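Local coordinates for fibronectin type III domain-containing protein (Simiduia agarivorans, PDB 6P2K) that probably hydrolyses the beta-glucan backbone of xyloglucan through this GH74 module of seven-bladed beta-propellers, part of a longer protein, at residues 319-327 / 371-379. Sequence-based numbering, arbitrary orientation.
Sequences GSWDIGWDY and WQNKYSTPT
Tyr-375 reaches into the turn of 319-327 with its hydroxyl leading: OH donates to Ile-323 O at 2.6 Å and accepts from Asp-326 N at 3.1 Å, both partners lying at the ring's edge. Two bonds thus grip the phenol oxygen and fix how far the ring can swing. Its CE2 edge meets one face of the Trp-325 indole, CE2 standing 3.4 Å from Trp-325 NE1, in an offset edge-to-face pair with planes at 68°. With CG between the backbone N and the carbonyl carbon (chi1 66°), the Trp-325 indole turns a face to this edge, and its NH bonds to Gly-12 O. Gly-324, with no side chain and a positive phi, lets its CA pass 3.2 Å from Tyr-375 OH.

Beside this, the amide of Asn-373 links both segments. ND2 donates to Asp-322 OD2 at 3.0 Å, arriving from above a carboxylate plane turned 53° from the amide, and also to Ser-376 OG. OD1 takes the backbone N-H of Tyr-375, an Asx turn, and that of Ser-376, an Asx motif, while Asp-322 OD1 forms another Asx turn with Gly-324 N and also bonds to Tyr-393 OH. An alanine in place of Asn-373 would probably leave Asp-322 OD2 without its amide donor and free the turn that aims Tyr-375. Farther along, Trp-321 and Trp-371 touch through their CB atoms at 3.8 Å while their indoles diverge, and water bridges Asp-322 N to Trp-371 O.

The contact thus packs the loop between strands 304-314 and 336-338 against the link from strand 368-373, the last of a four-stranded antiparallel propeller blade, to strand 376-379, which pairs with 388-395. Tyr-393 of that strand touches Trp-325, Asn-373, Ser-376 and Pro-378, and Asn-501 of the second subunit packs on Asp-322 and Pro-378.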
loop_
_atom_site.group_PDB
_atom_site.type_symbol
_atom_site.label_atom_id
_atom_site.label_comp_id
_atom_site.label_asym_id
_atom_site.label_seq_id
_atom_site.Cartn_x
_atom_site.Cartn_y
_atom_site.Cartn_z
ATOM N N GLY B 319 13.767 -26.771 13.955
ATOM C CA GLY B 319 12.511 -27.124 13.336
ATOM C C GLY B 319 12.090 -28.567 13.517
ATOM O O GLY B 319 10.962 -28.914 13.149
ATOM N N SER B 320 12.947 -29.416 14.078
ATOM C CA SER B 320 12.636 -30.835 14.187
ATOM C C SER B 320 11.816 -31.182 15.425
ATOM O O SER B 320 11.440 -32.347 15.590
ATOM C CB SER B 320 13.926 -31.662 14.173
ATOM O OG SER B 320 14.685 -31.453 15.349
ATOM N N TRP B 321 11.535 -30.215 16.299
ATOM C CA TRP B 321 10.654 -30.457 17.433
ATOM C C TRP B 321 9.873 -29.186 17.740
ATOM O O TRP B 321 10.325 -28.078 17.448
ATOM C CB TRP B 321 11.424 -30.938 18.675
ATOM C CG TRP B 321 12.671 -30.169 18.997
ATOM C CD1 TRP B 321 13.892 -30.298 18.398
ATOM C CD2 TRP B 321 12.828 -29.167 20.010
ATOM N NE1 TRP B 321 14.795 -29.432 18.968
ATOM C CE2 TRP B 321 14.168 -28.725 19.959
ATOM C CE3 TRP B 321 11.966 -28.598 20.952
ATOM C CZ2 TRP B 321 14.664 -27.742 20.815
ATOM C CZ3 TRP B 321 12.460 -27.624 21.800
ATOM C CH2 TRP B 321 13.796 -27.204 21.725
ATOM N N ASP B 322 8.690 -29.363 18.321
ATOM C CA ASP B 322 7.799 -28.249 18.635
ATOM C C ASP B 322 8.297 -27.551 19.896
ATOM O O ASP B 322 8.174 -28.084 21.004
ATOM C CB ASP B 322 6.367 -28.749 18.811
ATOM C CG ASP B 322 5.405 -27.646 19.236
ATOM O OD1 ASP B 322 5.711 -26.453 19.012
ATOM O OD2 ASP B 322 4.335 -27.977 19.799
ATOM N N ILE B 323 8.848 -26.347 19.734
ATOM C CA ILE B 323 9.342 -25.600 20.884
ATOM C C ILE B 323 8.216 -25.003 21.714
ATOM O O ILE B 323 8.468 -24.501 22.818
ATOM C CB ILE B 323 10.336 -24.516 20.414
ATOM C CG1 ILE B 323 11.232 -24.072 21.575
ATOM C CG2 ILE B 323 9.598 -23.337 19.783
ATOM C CD1 ILE B 323 12.536 -23.432 21.144
ATOM N N GLY B 324 6.976 -25.069 21.231
ATOM C CA GLY B 324 5.879 -24.515 22.004
ATOM C C GLY B 324 5.946 -22.996 22.059
ATOM O O GLY B 324 6.598 -22.340 21.241
ATOM N N TRP B 325 5.255 -22.429 23.053
ATOM C CA TRP B 325 5.259 -20.975 23.175
ATOM C C TRP B 325 6.568 -20.454 23.752
ATOM O O TRP B 325 6.973 -19.329 23.434
ATOM C CB TRP B 325 4.074 -20.492 24.024
ATOM C CG TRP B 325 4.071 -20.895 25.485
ATOM C CD1 TRP B 325 3.326 -21.888 26.058
ATOM C CD2 TRP B 325 4.812 -20.285 26.554
ATOM N NE1 TRP B 325 3.567 -21.943 27.410
ATOM C CE2 TRP B 325 4.476 -20.972 27.739
ATOM C CE3 TRP B 325 5.732 -19.233 26.624
ATOM C CZ2 TRP B 325 5.027 -20.641 28.978
ATOM C CZ3 TRP B 325 6.283 -18.910 27.856
ATOM C CH2 TRP B 325 5.925 -19.611 29.015
ATOM N N ASP B 326 7.246 -21.252 24.578
ATOM C CA ASP B 326 8.457 -20.819 25.275
ATOM C C ASP B 326 9.657 -21.079 24.374
ATOM O O ASP B 326 10.234 -22.168 24.364
ATOM C CB ASP B 326 8.585 -21.542 26.611
ATOM C CG ASP B 326 9.667 -20.952 27.501
ATOM O OD1 ASP B 326 10.283 -19.936 27.113
ATOM O OD2 ASP B 326 9.900 -21.509 28.595
ATOM N N TYR B 327 10.045 -20.060 23.605
ATOM C CA TYR B 327 11.200 -20.160 22.713
ATOM C C TYR B 327 12.461 -20.198 23.573
ATOM O O TYR B 327 13.149 -19.197 23.783
ATOM C CB TYR B 327 11.220 -19.001 21.721
ATOM C CG TYR B 327 12.177 -19.211 20.567
ATOM C CD1 TYR B 327 11.799 -19.951 19.456
ATOM C CD2 TYR B 327 13.456 -18.668 20.589
ATOM C CE1 TYR B 327 12.668 -20.148 18.400
ATOM C CE2 TYR B 327 14.332 -18.856 19.533
ATOM C CZ TYR B 327 13.932 -19.600 18.445
ATOM O OH TYR B 327 14.797 -19.793 17.395
ATOM N N TRP B 371 11.238 -35.773 19.778
ATOM C CA TRP B 371 10.854 -34.982 20.936
ATOM C C TRP B 371 9.445 -34.429 20.778
ATOM O O TRP B 371 9.072 -33.934 19.711
ATOM C CB TRP B 371 11.861 -33.852 21.151
ATOM C CG TRP B 371 13.158 -34.392 21.653
ATOM C CD1 TRP B 371 14.250 -34.738 20.909
ATOM C CD2 TRP B 371 13.483 -34.699 23.011
ATOM N NE1 TRP B 371 15.241 -35.227 21.726
ATOM C CE2 TRP B 371 14.795 -35.213 23.022
ATOM C CE3 TRP B 371 12.793 -34.582 24.222
ATOM C CZ2 TRP B 371 15.432 -35.606 24.194
ATOM C CZ3 TRP B 371 13.429 -34.971 25.386
ATOM C CH2 TRP B 371 14.734 -35.479 25.364
ATOM N N GLN B 372 8.665 -34.518 21.854
ATOM C CA GLN B 372 7.253 -34.159 21.853
ATOM C C GLN B 372 6.989 -33.108 22.922
ATOM O O GLN B 372 7.449 -33.242 24.061
ATOM C CB GLN B 372 6.373 -35.392 22.094
ATOM C CG GLN B 372 6.622 -36.538 21.122
ATOM C CD GLN B 372 5.915 -37.829 21.526
ATOM O OE1 GLN B 372 4.903 -37.806 22.231
ATOM N NE2 GLN B 372 6.448 -38.962 21.071
ATOM N N ASN B 373 6.243 -32.072 22.547
ATOM C CA ASN B 373 5.857 -31.006 23.466
ATOM C C ASN B 373 4.765 -31.521 24.401
ATOM O O ASN B 373 3.676 -31.888 23.948
ATOM C CB ASN B 373 5.389 -29.797 22.648
ATOM C CG ASN B 373 4.701 -28.710 23.474
ATOM O OD1 ASN B 373 4.486 -28.831 24.682
ATOM N ND2 ASN B 373 4.350 -27.624 22.797
ATOM N N LYS B 374 5.052 -31.541 25.708
ATOM C CA LYS B 374 4.120 -32.054 26.707
ATOM C C LYS B 374 3.725 -30.989 27.725
ATOM O O LYS B 374 3.392 -31.307 28.868
ATOM C CB LYS B 374 4.706 -33.271 27.425
ATOM C CG LYS B 374 4.984 -34.462 26.517
ATOM C CD LYS B 374 3.688 -35.081 26.007
ATOM C CE LYS B 374 3.959 -36.353 25.214
ATOM N NZ LYS B 374 2.740 -37.192 25.092
ATOM N N TYR B 375 3.762 -29.716 27.335
ATOM C CA TYR B 375 3.322 -28.651 28.224
ATOM C C TYR B 375 2.293 -27.716 27.612
ATOM O O TYR B 375 1.538 -27.091 28.369
ATOM C CB TYR B 375 4.523 -27.827 28.729
ATOM C CG TYR B 375 5.178 -26.902 27.719
ATOM C CD1 TYR B 375 6.081 -27.388 26.778
ATOM C CD2 TYR B 375 4.917 -25.534 27.734
ATOM C CE1 TYR B 375 6.689 -26.544 25.864
ATOM C CE2 TYR B 375 5.520 -24.681 26.825
ATOM C CZ TYR B 375 6.406 -25.189 25.895
ATOM O OH TYR B 375 7.008 -24.334 24.997
ATOM N N SER B 376 2.211 -27.615 26.287
ATOM C CA SER B 376 1.262 -26.715 25.653
ATOM C C SER B 376 0.818 -27.316 24.329
ATOM O O SER B 376 1.494 -28.175 23.756
ATOM C CB SER B 376 1.864 -25.322 25.441
ATOM O OG SER B 376 3.093 -25.394 24.738
ATOM N N THR B 377 -0.327 -26.843 23.841
ATOM C CA THR B 377 -0.960 -27.398 22.650
ATOM C C THR B 377 -1.117 -26.311 21.597
ATOM O O THR B 377 -1.733 -25.269 21.881
ATOM C CB THR B 377 -2.322 -27.998 22.998
ATOM O OG1 THR B 377 -2.173 -28.905 24.097
ATOM C CG2 THR B 377 -2.902 -28.745 21.801
ATOM N N PRO B 378 -0.602 -26.495 20.385
ATOM C CA PRO B 378 -0.754 -25.460 19.359
ATOM C C PRO B 378 -2.179 -25.410 18.835
ATOM O O PRO B 378 -2.866 -26.429 18.742
ATOM C CB PRO B 378 0.219 -25.904 18.264
ATOM C CG PRO B 378 0.245 -27.401 18.390
ATOM C CD PRO B 378 0.119 -27.678 19.878
ATOM N N THR B 379 -2.624 -24.202 18.500
ATOM C CA THR B 379 -3.910 -23.993 17.852
ATOM C C THR B 379 -3.693 -23.658 16.382
ATOM O O THR B 379 -2.567 -23.634 15.878
ATOM C CB THR B 379 -4.706 -22.879 18.537
ATOM O OG1 THR B 379 -4.272 -21.608 18.037
ATOM C CG2 THR B 379 -4.511 -22.929 20.040
HETATM O O HOH W 1 12.668 -34.346 17.564
HETATM O O HOH W 2 9.223 -34.374 17.175
HETATM O O HOH W 3 7.551 -32.051 18.606
#